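Long-range contacts in TbpB (Actinobacillus pleuropneumoniae, PDB 3HOL), which probably binds host transferrin as the lipoprotein part of a bacterial transferrin receptor used in iron acquisition: residues 28-33 against 103-108; 79-84 against 260-265; 86-91 against 159-164; 112-117 against 241-246; 206-211 against 233-238. All blocks are in the same frame, centred on the assembly; numbering follows the deposited sequence.

Overall arrangement
Four of the contacts lie within the N-lobe, a handle sheet beside a curled, barrel-like sheet, and together with the fifth they illustrate how chemistry follows place. Interactions 1 and 5 are buried antiparallel strand pairs held by backbone bonds, the first in the handle sheet, the second in the barrel wall, where a salt bridge and packed rings are added. Interactions 2 and 3 join handle to barrel through side chains, without a direct hydrogen bond: interaction 3 is buried, whereas interaction 2 runs out to a water at its exposed margin. Interaction 4, also partly exposed, joins a barrel turn to the sheet of strands 113-115 and 272-282. Interactions 1 and 5 meet through Tyr105 and Arg206.

Interaction 1 of 5, residues 28-33 against 103-108; sequences LGYVVK and VYYKGN
Val31 and Tyr104 face each other as a non-hydrogen-bonded pair of an antiparallel ladder inside the handle sheet of the N-lobe, where strand 29-33 runs beside strand 101-107. The hydrogen-bonded pairs flank them. Val32 and Val103 exchange two bonds, with Val32 N 2.9 Å from Val103 O and an angle of 166° at the hydrogen. Tyr30 and Tyr105 exchange two more, and these are more bent. Toward the end of the ladder the bond from Gly107 N to Leu28 O is weak. Between the bonded pairs, CA-H...O contacts fill in, as where Val31 CA lies 3.4 Å from Val103 O.

Apolar contacts occupy both faces of the sheet. On the face of Val31 and Tyr104, the two CB atoms meet at 3.7 Å, while the Tyr104 ring leads away to Val60 and Pro61. On the other face Tyr30 and Tyr105 run alongside one another, the Tyr105 side chain meeting the edge of the Tyr30 ring. The hydroxyl of Tyr30 goes on to Glu25 O, and its ring has a cation-pi partner in Lys249. Lys106 turns its ammonium group away from the pair, to the carbonyls of Asp59, Asn56 and Asn54.

Tyr105 CG sits between the backbone N and the carbonyl carbon (chi1 82°), which swings the ring across the neighbouring strand. Its face therefore receives a CH-pi contact from Gly29, whose CA lies 4.2 Å from the ring centroid and 19° off the normal.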
# COMPACT_ATOMS: atom_id res chain seq x y z
N LEU A 28 -5.27 -2.09 -4.28
CA LEU A 28 -6.10 -2.65 -3.20
C LEU A 28 -6.63 -4.00 -3.64
O LEU A 28 -6.79 -4.91 -2.82
CB LEU A 28 -7.23 -1.70 -2.76
CG LEU A 28 -6.77 -0.42 -2.06
CD1 LEU A 28 -7.99 0.40 -1.59
CD2 LEU A 28 -5.86 -0.74 -0.87
N GLY A 29 -6.94 -4.12 -4.93
CA GLY A 29 -7.52 -5.36 -5.45
C GLY A 29 -7.59 -5.37 -6.96
O GLY A 29 -7.22 -4.38 -7.62
N TYR A 30 -8.01 -6.52 -7.51
CA TYR A 30 -8.21 -6.67 -8.95
C TYR A 30 -9.44 -7.52 -9.23
O TYR A 30 -9.76 -8.44 -8.45
CB TYR A 30 -7.00 -7.39 -9.56
CG TYR A 30 -5.77 -6.50 -9.67
CD1 TYR A 30 -5.66 -5.57 -10.71
CD2 TYR A 30 -4.74 -6.57 -8.72
CE1 TYR A 30 -4.54 -4.74 -10.84
CE2 TYR A 30 -3.59 -5.73 -8.85
CZ TYR A 30 -3.52 -4.83 -9.89
OH TYR A 30 -2.41 -4.02 -10.02
N VAL A 31 -10.02 -7.32 -10.42
CA VAL A 31 -11.21 -8.10 -10.82
C VAL A 31 -11.17 -8.39 -12.32
O VAL A 31 -10.72 -7.55 -13.09
CB VAL A 31 -12.54 -7.37 -10.42
CG1 VAL A 31 -12.57 -5.95 -10.96
CG2 VAL A 31 -13.81 -8.18 -10.88
N VAL A 32 -11.58 -9.58 -12.72
CA VAL A 32 -11.64 -9.91 -14.13
C VAL A 32 -12.98 -10.52 -14.49
O VAL A 32 -13.61 -11.22 -13.67
CB VAL A 32 -10.47 -10.84 -14.57
CG1 VAL A 32 -10.68 -12.31 -14.18
CG2 VAL A 32 -10.25 -10.73 -16.08
N LYS A 33 -13.41 -10.24 -15.73
CA LYS A 33 -14.57 -10.90 -16.35
C LYS A 33 -14.26 -12.33 -16.80
O LYS A 33 -13.16 -12.63 -17.33
CB LYS A 33 -15.06 -10.08 -17.53
CG LYS A 33 -16.39 -10.53 -18.04
CD LYS A 33 -17.03 -9.51 -19.03
CE LYS A 33 -16.03 -9.00 -20.06
NZ LYS A 33 -15.10 -10.06 -20.55
N VAL A 103 -14.39 -12.68 -11.21
CA VAL A 103 -13.55 -13.26 -10.12
C VAL A 103 -12.65 -12.11 -9.63
O VAL A 103 -12.12 -11.32 -10.46
CB VAL A 103 -12.73 -14.47 -10.64
CG1 VAL A 103 -11.81 -15.08 -9.52
CG2 VAL A 103 -13.71 -15.59 -11.20
N TYR A 104 -12.49 -11.99 -8.31
CA TYR A 104 -11.77 -10.82 -7.75
C TYR A 104 -11.07 -11.13 -6.41
O TYR A 104 -11.36 -12.13 -5.73
CB TYR A 104 -12.78 -9.69 -7.52
CG TYR A 104 -13.70 -9.98 -6.36
CD1 TYR A 104 -13.41 -9.47 -5.08
CD2 TYR A 104 -14.80 -10.81 -6.51
CE1 TYR A 104 -14.21 -9.78 -3.99
CE2 TYR A 104 -15.61 -11.11 -5.43
CZ TYR A 104 -15.29 -10.61 -4.17
OH TYR A 104 -16.08 -10.89 -3.09
N TYR A 105 -10.13 -10.27 -6.05
CA TYR A 105 -9.77 -10.12 -4.62
C TYR A 105 -9.70 -8.65 -4.31
O TYR A 105 -9.42 -7.84 -5.21
CB TYR A 105 -8.43 -10.77 -4.28
CG TYR A 105 -7.18 -9.93 -4.61
CD1 TYR A 105 -6.58 -9.09 -3.64
CD2 TYR A 105 -6.55 -10.05 -5.86
CE1 TYR A 105 -5.43 -8.31 -3.94
CE2 TYR A 105 -5.36 -9.31 -6.16
CZ TYR A 105 -4.81 -8.46 -5.17
OH TYR A 105 -3.70 -7.73 -5.44
N LYS A 106 -9.86 -8.32 -3.02
CA LYS A 106 -9.57 -6.98 -2.57
C LYS A 106 -9.21 -6.98 -1.09
O LYS A 106 -9.42 -7.99 -0.38
CB LYS A 106 -10.77 -6.06 -2.80
CG LYS A 106 -12.04 -6.57 -2.03
CD LYS A 106 -13.07 -5.47 -1.78
CE LYS A 106 -13.79 -5.06 -3.01
NZ LYS A 106 -14.64 -3.82 -2.75
N GLY A 107 -8.64 -5.87 -0.65
CA GLY A 107 -8.30 -5.65 0.76
C GLY A 107 -8.29 -4.18 1.13
O GLY A 107 -8.24 -3.30 0.25
N ASN A 108 -8.32 -3.89 2.43
CA ASN A 108 -8.09 -2.52 2.87
C ASN A 108 -7.03 -2.53 3.96
O ASN A 108 -6.68 -3.60 4.48
CB ASN A 108 -9.39 -1.90 3.42
CG ASN A 108 -9.97 -2.68 4.58
OD1 ASN A 108 -9.40 -2.72 5.66
ND2 ASN A 108 -11.12 -3.33 4.35

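Interaction 2 of 5, residues 79-84 against 260-265; sequences SSLQYV and VFSAKH
Lys264 and Leu81 meet because of how their chains are set. Lys264 CG stands opposite the backbone N (chi1 165°), and the chain stays extended until it bends at its last torsion; Leu81 CG lies beside its own backbone N (chi1 -65°), which carries the branched end toward the strand. The leucine and lysine chains pass antiparallel, and Leu81 CD2 comes to 3.7 Å from Lys264 CB. The other branch, CD1, reaches 4.0 Å from Ser262 OG, a hydroxyl whose polar partner is Ser86 OG. Farther along, Val84 CG2 packs against Ser262 CB at 3.7 Å.

Farther out along the lysine, its methylene carbons pass the loop backbone, with Ser80 O 3.5 Å from Lys264 CD. The ammonium group contacts the loop through a water, which donates to Gln82 OE1 at 3.0 Å and lies 2.5 Å from Lys264 NZ, so short that this bond is doubtful in detail. No direct hydrogen bond joins the two segments. The loop is instead gripped by the adjacent strand, where the carboxylate of Glu245 accepts from Gln82 N and Tyr83 N. Apolar contacts inside and a water at the exposed margin thus seat the loop before handle strand 84-91 on strand 257-265 of the N-lobe barrel.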
# COMPACT_ATOMS: atom_id res chain seq x y z
N SER A 79 -16.83 -14.41 7.74
CA SER A 79 -16.93 -13.45 8.85
C SER A 79 -15.64 -13.28 9.68
O SER A 79 -15.53 -12.33 10.42
CB SER A 79 -18.11 -13.81 9.77
OG SER A 79 -19.33 -13.48 9.10
N SER A 80 -14.70 -14.20 9.54
CA SER A 80 -13.43 -14.10 10.29
C SER A 80 -12.40 -13.18 9.61
O SER A 80 -11.36 -12.86 10.19
CB SER A 80 -12.85 -15.49 10.51
OG SER A 80 -12.47 -16.09 9.26
N LEU A 81 -12.66 -12.82 8.35
CA LEU A 81 -11.72 -11.97 7.58
C LEU A 81 -12.10 -10.52 7.80
O LEU A 81 -13.21 -10.12 7.45
CB LEU A 81 -11.76 -12.32 6.07
CG LEU A 81 -11.25 -13.73 5.76
CD1 LEU A 81 -11.35 -14.06 4.28
CD2 LEU A 81 -9.77 -13.87 6.23
N GLN A 82 -11.18 -9.74 8.36
CA GLN A 82 -11.44 -8.31 8.64
C GLN A 82 -10.92 -7.36 7.57
O GLN A 82 -11.40 -6.22 7.45
CB GLN A 82 -10.80 -7.93 9.98
CG GLN A 82 -11.31 -8.73 11.17
CD GLN A 82 -10.59 -8.31 12.41
OE1 GLN A 82 -9.63 -8.96 12.82
NE2 GLN A 82 -10.98 -7.18 12.98
N TYR A 83 -9.94 -7.78 6.79
CA TYR A 83 -9.23 -6.81 5.93
C TYR A 83 -9.18 -7.26 4.48
O TYR A 83 -8.77 -6.47 3.63
CB TYR A 83 -7.76 -6.66 6.41
CG TYR A 83 -7.71 -6.15 7.82
CD1 TYR A 83 -8.07 -4.81 8.10
CD2 TYR A 83 -7.29 -6.97 8.88
CE1 TYR A 83 -8.04 -4.30 9.40
CE2 TYR A 83 -7.24 -6.47 10.20
CZ TYR A 83 -7.63 -5.12 10.45
OH TYR A 83 -7.59 -4.59 11.74
N VAL A 84 -9.53 -8.52 4.18
CA VAL A 84 -9.43 -8.99 2.78
C VAL A 84 -10.70 -9.73 2.34
O VAL A 84 -11.48 -10.18 3.18
CB VAL A 84 -8.18 -9.90 2.56
CG1 VAL A 84 -6.91 -9.19 2.95
CG2 VAL A 84 -8.29 -11.27 3.33
N VAL A 260 -7.35 -16.31 -7.70
CA VAL A 260 -7.31 -15.34 -6.59
C VAL A 260 -7.29 -16.11 -5.27
O VAL A 260 -7.68 -17.26 -5.23
CB VAL A 260 -8.55 -14.36 -6.55
CG1 VAL A 260 -8.61 -13.45 -7.80
CG2 VAL A 260 -9.91 -15.16 -6.44
N PHE A 261 -6.85 -15.46 -4.20
CA PHE A 261 -6.80 -16.15 -2.90
C PHE A 261 -6.84 -15.13 -1.79
O PHE A 261 -6.54 -13.96 -1.99
CB PHE A 261 -5.55 -17.06 -2.80
CG PHE A 261 -4.27 -16.38 -3.22
CD1 PHE A 261 -3.51 -15.64 -2.32
CD2 PHE A 261 -3.80 -16.51 -4.52
CE1 PHE A 261 -2.32 -15.01 -2.71
CE2 PHE A 261 -2.61 -15.87 -4.93
CZ PHE A 261 -1.88 -15.12 -4.02
N SER A 262 -7.30 -15.57 -0.63
CA SER A 262 -7.21 -14.76 0.59
C SER A 262 -7.10 -15.72 1.80
O SER A 262 -7.57 -16.86 1.77
CB SER A 262 -8.47 -13.86 0.72
OG SER A 262 -9.66 -14.64 0.71
N ALA A 263 -6.45 -15.25 2.87
CA ALA A 263 -6.12 -16.11 3.99
C ALA A 263 -5.75 -15.23 5.19
O ALA A 263 -5.45 -14.07 5.03
CB ALA A 263 -4.95 -17.01 3.62
N LYS A 264 -5.75 -15.83 6.37
CA LYS A 264 -5.50 -15.11 7.62
C LYS A 264 -4.60 -15.99 8.47
O LYS A 264 -4.78 -17.21 8.46
CB LYS A 264 -6.85 -14.92 8.31
CG LYS A 264 -6.82 -14.52 9.77
CD LYS A 264 -8.26 -14.45 10.34
CE LYS A 264 -8.24 -14.04 11.82
NZ LYS A 264 -7.35 -12.85 12.08
N HIS A 265 -3.65 -15.38 9.20
CA HIS A 265 -2.74 -16.17 10.01
C HIS A 265 -3.36 -16.43 11.41
O HIS A 265 -4.27 -15.75 11.84
CB HIS A 265 -1.30 -15.58 10.10
CG HIS A 265 -1.16 -14.38 11.00
ND1 HIS A 265 -1.27 -14.45 12.38
CD2 HIS A 265 -0.89 -13.08 10.72
CE1 HIS A 265 -1.09 -13.25 12.90
NE2 HIS A 265 -0.84 -12.40 11.91
O HOH W 1 -7.65 -10.52 11.12

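Interaction 3 of 5, residues 86-91 against 159-164; sequences SGYVID and LVSGDA
Val160 begins the contact by fitting its CG1 methyl beside two residues of strand 84-91. That methyl lies 3.9 Å from Ile90 CG2 and 4.2 Å from Tyr88 CB, and the Val160 and Ile90 side chains run by one another head to tail. Next comes Ser161, whose OG is 3.7 Å from Tyr88 CD2, a van der Waals approach; the hydroxyl has polar partners in Asp127 and Phe128 N of strand 119-133.

Gly162 makes the closest approach. Its CA lies 3.4 Å from Tyr88 CZ and over one face of the ring, nearer CZ than the centre, a CH-pi contact 25° off the normal. Tyr88 CG takes the position between backbone N and carbonyl carbon (chi1 48°), and this turns the ring face toward the glycine. Ile90 continues the cover, with CD1 at 3.7 Å from Gly162 C.

Asp163 completes the short 3-10 segment. Its OD1 touches Ile90 CD1 at 3.8 Å and forms a salt bridge with Lys100, while OD2 reaches back to accept from Val160 N at 2.9 Å, met on its anti side and tilted 35° from the carboxylate plane. A second bond, from Asp163 N to Val160 O, closes the same turn through the backbone, so the loop is braced from within. A 3-10 turn from the long loop between barrel strands 119-133 and 171-178 is thereby packed on the barrel-facing side of handle strand 84-91.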
# COMPACT_ATOMS: atom_id res chain seq x y z
N SER A 86 -11.83 -12.44 -1.17
CA SER A 86 -11.72 -12.88 -2.55
C SER A 86 -12.93 -13.78 -2.86
O SER A 86 -13.63 -14.27 -1.94
CB SER A 86 -10.38 -13.61 -2.76
OG SER A 86 -10.34 -14.76 -1.90
N GLY A 87 -13.22 -13.97 -4.13
CA GLY A 87 -14.37 -14.83 -4.50
C GLY A 87 -14.83 -14.58 -5.91
O GLY A 87 -14.02 -14.29 -6.81
N TYR A 88 -16.13 -14.73 -6.12
CA TYR A 88 -16.68 -14.59 -7.46
C TYR A 88 -18.08 -13.98 -7.34
O TYR A 88 -18.68 -13.97 -6.26
CB TYR A 88 -16.74 -15.97 -8.15
CG TYR A 88 -17.37 -17.07 -7.29
CD1 TYR A 88 -18.77 -17.15 -7.09
CD2 TYR A 88 -16.55 -18.01 -6.64
CE1 TYR A 88 -19.32 -18.15 -6.25
CE2 TYR A 88 -17.10 -19.04 -5.83
CZ TYR A 88 -18.47 -19.09 -5.66
OH TYR A 88 -18.98 -20.07 -4.89
N VAL A 89 -18.58 -13.48 -8.47
CA VAL A 89 -19.92 -12.93 -8.61
C VAL A 89 -20.33 -13.54 -9.95
O VAL A 89 -19.86 -13.11 -10.99
CB VAL A 89 -19.89 -11.36 -8.70
CG1 VAL A 89 -21.28 -10.75 -9.06
CG2 VAL A 89 -19.39 -10.76 -7.41
N ILE A 90 -21.14 -14.60 -9.93
CA ILE A 90 -21.48 -15.28 -11.19
C ILE A 90 -22.97 -15.61 -11.32
O ILE A 90 -23.73 -15.56 -10.33
CB ILE A 90 -20.69 -16.58 -11.41
CG1 ILE A 90 -21.08 -17.65 -10.36
CG2 ILE A 90 -19.14 -16.31 -11.47
CD1 ILE A 90 -20.35 -19.05 -10.49
N ASP A 91 -23.38 -15.90 -12.54
CA ASP A 91 -24.71 -16.49 -12.79
C ASP A 91 -24.55 -17.98 -12.65
O ASP A 91 -23.87 -18.61 -13.47
CB ASP A 91 -25.18 -16.14 -14.21
CG ASP A 91 -26.68 -16.38 -14.40
OD1 ASP A 91 -27.25 -17.19 -13.64
OD2 ASP A 91 -27.28 -15.74 -15.29
N LEU A 159 -14.78 -21.83 -17.18
CA LEU A 159 -15.10 -22.52 -15.94
C LEU A 159 -14.71 -21.68 -14.72
O LEU A 159 -13.55 -21.24 -14.62
CB LEU A 159 -14.34 -23.83 -15.86
CG LEU A 159 -14.40 -24.61 -14.53
CD1 LEU A 159 -15.83 -25.07 -14.20
CD2 LEU A 159 -13.49 -25.82 -14.61
N VAL A 160 -15.64 -21.51 -13.77
CA VAL A 160 -15.39 -20.77 -12.52
C VAL A 160 -15.38 -21.74 -11.34
O VAL A 160 -16.13 -22.72 -11.35
CB VAL A 160 -16.47 -19.70 -12.28
CG1 VAL A 160 -16.04 -18.70 -11.20
CG2 VAL A 160 -16.73 -18.89 -13.59
N SER A 161 -14.55 -21.48 -10.31
CA SER A 161 -14.57 -22.30 -9.09
C SER A 161 -16.01 -22.42 -8.52
O SER A 161 -16.39 -23.46 -7.98
CB SER A 161 -13.67 -21.70 -7.99
OG SER A 161 -13.89 -20.29 -7.92
N GLY A 162 -16.80 -21.37 -8.69
CA GLY A 162 -18.18 -21.34 -8.22
C GLY A 162 -19.13 -22.23 -9.01
O GLY A 162 -20.26 -22.48 -8.60
N ASP A 163 -18.65 -22.76 -10.14
CA ASP A 163 -19.41 -23.83 -10.82
C ASP A 163 -19.26 -25.21 -10.18
O ASP A 163 -20.00 -26.12 -10.53
CB ASP A 163 -19.00 -23.91 -12.32
CG ASP A 163 -19.34 -22.62 -13.08
OD1 ASP A 163 -20.45 -22.08 -12.86
OD2 ASP A 163 -18.50 -22.17 -13.92
N ALA A 164 -18.28 -25.40 -9.28
CA ALA A 164 -17.95 -26.76 -8.85
C ALA A 164 -18.93 -27.23 -7.75
O ALA A 164 -19.32 -26.44 -6.89
CB ALA A 164 -16.48 -26.85 -8.33

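Interaction 4 of 5, residues 112-117 against 241-246; sequences KELPVN and PKAEEM
The turn after barrel strand 231-239, which leads through a classic beta bulge at Glu244 and Glu245 into strand 245-251, is where Pro241 and Lys242 meet Glu113 of the short strand 113-115. Pro241 O is gripped by two amides in succession. Glu113 N approaches at 3.1 Å, nearly along the C=O axis, whereas Lys112 N lies 3.2 Å from the same Pro241 O, above the carbonyl plane. In return Glu113 O receives a CA-H...O contact from Lys242 CA at 3.3 Å.

Glu113 and Lys242 extend side by side in the same direction, ending in a weak salt bridge of 3.5 Å between Glu113 OE1 and Lys242 NZ. The stronger partner of Glu113 is Thr272 OG1. Glu244 OE1 accepts from Lys242 N at 2.8 Å, a bond internal to the turn. Ala243 provides the apolar side: its CB is 3.8 Å from Leu114 CD2 and 4.1 Å from Pro115 CD.

Strand 113-115 pairs with strand 272-282, and Lys112 NZ forms a salt bridge with Glu290. The barrel turn therefore bears on a strand of a different sheet, with Ala243 resting between that strand and Phe238 of strand 231-239.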
# COMPACT_ATOMS: atom_id res chain seq x y z
N LYS A 112 1.35 -1.69 7.51
CA LYS A 112 2.48 -0.75 7.71
C LYS A 112 3.50 -1.31 8.69
O LYS A 112 4.59 -0.74 8.85
CB LYS A 112 1.97 0.62 8.20
CG LYS A 112 1.30 1.44 7.04
CD LYS A 112 1.11 2.90 7.43
CE LYS A 112 0.46 3.69 6.27
NZ LYS A 112 -1.03 3.63 6.32
N GLU A 113 3.13 -2.39 9.36
CA GLU A 113 4.06 -3.17 10.17
C GLU A 113 3.95 -4.63 9.77
O GLU A 113 2.87 -5.10 9.39
CB GLU A 113 3.75 -3.01 11.66
CG GLU A 113 3.73 -1.57 12.15
CD GLU A 113 3.64 -1.42 13.70
OE1 GLU A 113 3.57 -2.43 14.45
OE2 GLU A 113 3.66 -0.28 14.17
N LEU A 114 5.09 -5.34 9.83
CA LEU A 114 5.15 -6.77 9.61
C LEU A 114 5.69 -7.50 10.86
O LEU A 114 6.48 -6.90 11.62
CB LEU A 114 6.14 -7.05 8.44
CG LEU A 114 5.81 -6.44 7.06
CD1 LEU A 114 6.87 -6.95 6.07
CD2 LEU A 114 4.45 -6.89 6.58
N PRO A 115 5.29 -8.78 11.05
CA PRO A 115 5.89 -9.61 12.09
C PRO A 115 7.40 -9.61 11.92
O PRO A 115 7.92 -9.53 10.79
CB PRO A 115 5.27 -10.99 11.85
CG PRO A 115 3.91 -10.67 11.20
CD PRO A 115 4.17 -9.46 10.36
N VAL A 116 8.11 -9.60 13.05
CA VAL A 116 9.59 -9.50 13.05
C VAL A 116 10.24 -10.81 12.64
O VAL A 116 11.11 -10.84 11.77
CB VAL A 116 10.16 -9.09 14.46
CG1 VAL A 116 11.65 -8.81 14.33
CG2 VAL A 116 9.49 -7.84 14.95
N ASN A 117 9.85 -11.90 13.26
CA ASN A 117 10.53 -13.14 12.93
C ASN A 117 9.71 -14.41 13.08
O ASN A 117 10.22 -15.47 12.76
CB ASN A 117 11.84 -13.24 13.74
CG ASN A 117 11.60 -13.24 15.24
OD1 ASN A 117 12.40 -13.81 16.01
ND2 ASN A 117 10.53 -12.61 15.68
N PRO A 241 -3.29 -3.64 9.77
CA PRO A 241 -2.14 -2.80 10.11
C PRO A 241 -0.85 -3.57 10.38
O PRO A 241 0.20 -3.02 10.17
CB PRO A 241 -2.58 -2.11 11.42
CG PRO A 241 -4.10 -2.14 11.38
CD PRO A 241 -4.51 -3.32 10.55
N LYS A 242 -0.98 -4.81 10.85
CA LYS A 242 0.15 -5.68 11.16
C LYS A 242 0.20 -6.96 10.29
O LYS A 242 0.69 -8.01 10.75
CB LYS A 242 0.15 -6.04 12.64
CG LYS A 242 0.24 -4.84 13.56
CD LYS A 242 -0.06 -5.32 14.96
CE LYS A 242 -0.22 -4.15 15.91
NZ LYS A 242 1.07 -3.79 16.43
N ALA A 243 -0.31 -6.88 9.05
CA ALA A 243 -0.28 -8.05 8.14
C ALA A 243 -1.05 -9.28 8.72
O ALA A 243 -0.66 -10.43 8.52
CB ALA A 243 1.18 -8.41 7.74
N GLU A 244 -2.15 -9.00 9.42
CA GLU A 244 -3.03 -10.04 9.91
C GLU A 244 -3.52 -10.97 8.78
O GLU A 244 -3.74 -12.12 9.03
CB GLU A 244 -4.25 -9.41 10.59
CG GLU A 244 -3.91 -8.69 11.94
CD GLU A 244 -3.60 -7.22 11.84
OE1 GLU A 244 -3.11 -6.69 10.81
OE2 GLU A 244 -3.80 -6.54 12.84
N GLU A 245 -3.68 -10.46 7.56
CA GLU A 245 -4.33 -11.20 6.48
C GLU A 245 -3.57 -10.92 5.18
O GLU A 245 -2.69 -10.02 5.13
CB GLU A 245 -5.82 -10.76 6.36
CG GLU A 245 -6.64 -11.20 7.63
CD GLU A 245 -8.02 -10.62 7.65
OE1 GLU A 245 -8.50 -10.11 6.62
OE2 GLU A 245 -8.62 -10.65 8.72
N MET A 246 -3.86 -11.73 4.15
CA MET A 246 -3.18 -11.57 2.86
C MET A 246 -4.16 -11.93 1.75
O MET A 246 -5.10 -12.71 1.96
CB MET A 246 -1.90 -12.44 2.80
CG MET A 246 -2.22 -13.94 3.01
SD MET A 246 -0.76 -15.00 2.77
CE MET A 246 -0.70 -15.12 0.92

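Interaction 5 of 5, residues 206-211 against 233-238; sequences RFTGAA and SLEGGF
Arg206 and Glu235 form the tight polar part of this strand pair. The arginine grips the carboxylate side-on with two nitrogens: NE reaches Glu235 OE2 at 2.9 Å, nearly straight at 170°, and NH2 reaches Glu235 OE1 at 2.9 Å on its syn lone pair. The two flat groups are within 25° of coplanar. Bends at chi2 and chi3 of Arg206 fold its chain back over the neighbouring strand, laying one guanidinium face above Gly236 and Gly237. The remaining nitrogen, NH1, shares a water with Phe238 O and also bonds to Tyr239 OH.

The opposite face of the sheet is filled by Phe207. Gly236 CA sits over its ring, 3.8 Å from the centroid, and Leu234 CD2 meets the ring edge 3.8 Å from Phe207 CD1. Phe207 also turns an edge toward the face of Phe238, a T-shaped pair with planes at 64°, and Met246 and Met184 add to the cover.

Looser contacts lie toward Thr208 and Gly209, both partly exposed. Thr208 CG2 merely touches Glu235 CG at 3.8 Å, and the bond from Leu234 N to Gly209 O is 3.2 Å long. The contact of Ala211 CB with Leu234 CD1 is also long, 4.5 Å, although that alanine is buried. Paired antiparallel strands with a ring-filled side and a salt-bridged side belong here to the wall of the N-lobe beta barrel.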
# COMPACT_ATOMS: atom_id res chain seq x y z
N ARG A 206 3.94 -6.00 -0.06
CA ARG A 206 3.48 -6.84 -1.17
C ARG A 206 4.38 -8.07 -1.33
O ARG A 206 5.49 -8.13 -0.76
CB ARG A 206 3.43 -6.05 -2.50
CG ARG A 206 2.66 -4.73 -2.44
CD ARG A 206 1.21 -4.93 -2.08
NE ARG A 206 0.45 -5.47 -3.20
CZ ARG A 206 -0.88 -5.49 -3.25
NH1 ARG A 206 -1.59 -5.00 -2.24
NH2 ARG A 206 -1.52 -6.00 -4.31
N PHE A 207 3.88 -9.08 -2.03
CA PHE A 207 4.73 -10.20 -2.39
C PHE A 207 4.60 -10.45 -3.89
O PHE A 207 3.51 -10.24 -4.47
CB PHE A 207 4.43 -11.46 -1.55
CG PHE A 207 2.97 -11.73 -1.37
CD1 PHE A 207 2.28 -12.49 -2.30
CD2 PHE A 207 2.24 -11.14 -0.33
CE1 PHE A 207 0.88 -12.70 -2.17
CE2 PHE A 207 0.89 -11.36 -0.18
CZ PHE A 207 0.20 -12.16 -1.12
N THR A 208 5.71 -10.87 -4.51
CA THR A 208 5.73 -11.23 -5.94
C THR A 208 6.45 -12.54 -6.16
O THR A 208 7.47 -12.86 -5.49
CB THR A 208 6.45 -10.15 -6.80
OG1 THR A 208 7.75 -9.94 -6.27
CG2 THR A 208 5.72 -8.82 -6.74
N GLY A 209 5.95 -13.34 -7.11
CA GLY A 209 6.56 -14.63 -7.31
C GLY A 209 5.89 -15.45 -8.38
O GLY A 209 5.46 -14.91 -9.40
N ALA A 210 5.76 -16.77 -8.12
CA ALA A 210 5.32 -17.72 -9.11
C ALA A 210 4.39 -18.78 -8.56
O ALA A 210 4.48 -19.16 -7.38
CB ALA A 210 6.58 -18.39 -9.77
N ALA A 211 3.48 -19.29 -9.40
CA ALA A 211 2.71 -20.48 -9.02
C ALA A 211 3.18 -21.60 -9.93
O ALA A 211 3.30 -21.40 -11.16
CB ALA A 211 1.18 -20.24 -9.20
N SER A 233 3.34 -14.62 -12.59
CA SER A 233 2.70 -13.34 -12.27
C SER A 233 1.87 -13.42 -10.99
O SER A 233 0.74 -12.90 -10.90
CB SER A 233 1.84 -12.84 -13.44
OG SER A 233 0.79 -13.78 -13.73
N LEU A 234 2.42 -14.08 -9.98
CA LEU A 234 1.76 -14.08 -8.67
C LEU A 234 2.10 -12.77 -7.98
O LEU A 234 3.28 -12.43 -7.83
CB LEU A 234 2.24 -15.27 -7.82
CG LEU A 234 1.43 -15.46 -6.51
CD1 LEU A 234 1.28 -16.96 -6.18
CD2 LEU A 234 2.07 -14.74 -5.37
N GLU A 235 1.08 -12.05 -7.52
CA GLU A 235 1.31 -10.78 -6.81
C GLU A 235 0.19 -10.61 -5.85
O GLU A 235 -1.02 -10.81 -6.22
CB GLU A 235 1.38 -9.57 -7.78
CG GLU A 235 2.03 -8.24 -7.22
CD GLU A 235 1.13 -7.38 -6.30
OE1 GLU A 235 -0.12 -7.57 -6.24
OE2 GLU A 235 1.69 -6.45 -5.64
N GLY A 236 0.53 -10.20 -4.63
CA GLY A 236 -0.52 -9.88 -3.66
C GLY A 236 -0.01 -8.99 -2.56
O GLY A 236 1.07 -8.46 -2.70
N GLY A 237 -0.79 -8.82 -1.49
CA GLY A 237 -0.40 -7.94 -0.42
C GLY A 237 -0.81 -8.46 0.94
O GLY A 237 -1.69 -9.35 1.04
N PHE A 238 -0.15 -7.92 1.97
CA PHE A 238 -0.57 -8.08 3.33
C PHE A 238 -1.43 -6.92 3.70
O PHE A 238 -1.12 -5.79 3.37
CB PHE A 238 0.66 -8.13 4.25
CG PHE A 238 1.52 -9.35 3.99
CD1 PHE A 238 1.09 -10.62 4.43
CD2 PHE A 238 2.72 -9.23 3.29
CE1 PHE A 238 1.87 -11.75 4.22
CE2 PHE A 238 3.51 -10.37 3.04
CZ PHE A 238 3.06 -11.64 3.53
O HOH W 2 -0.76 -4.58 0.66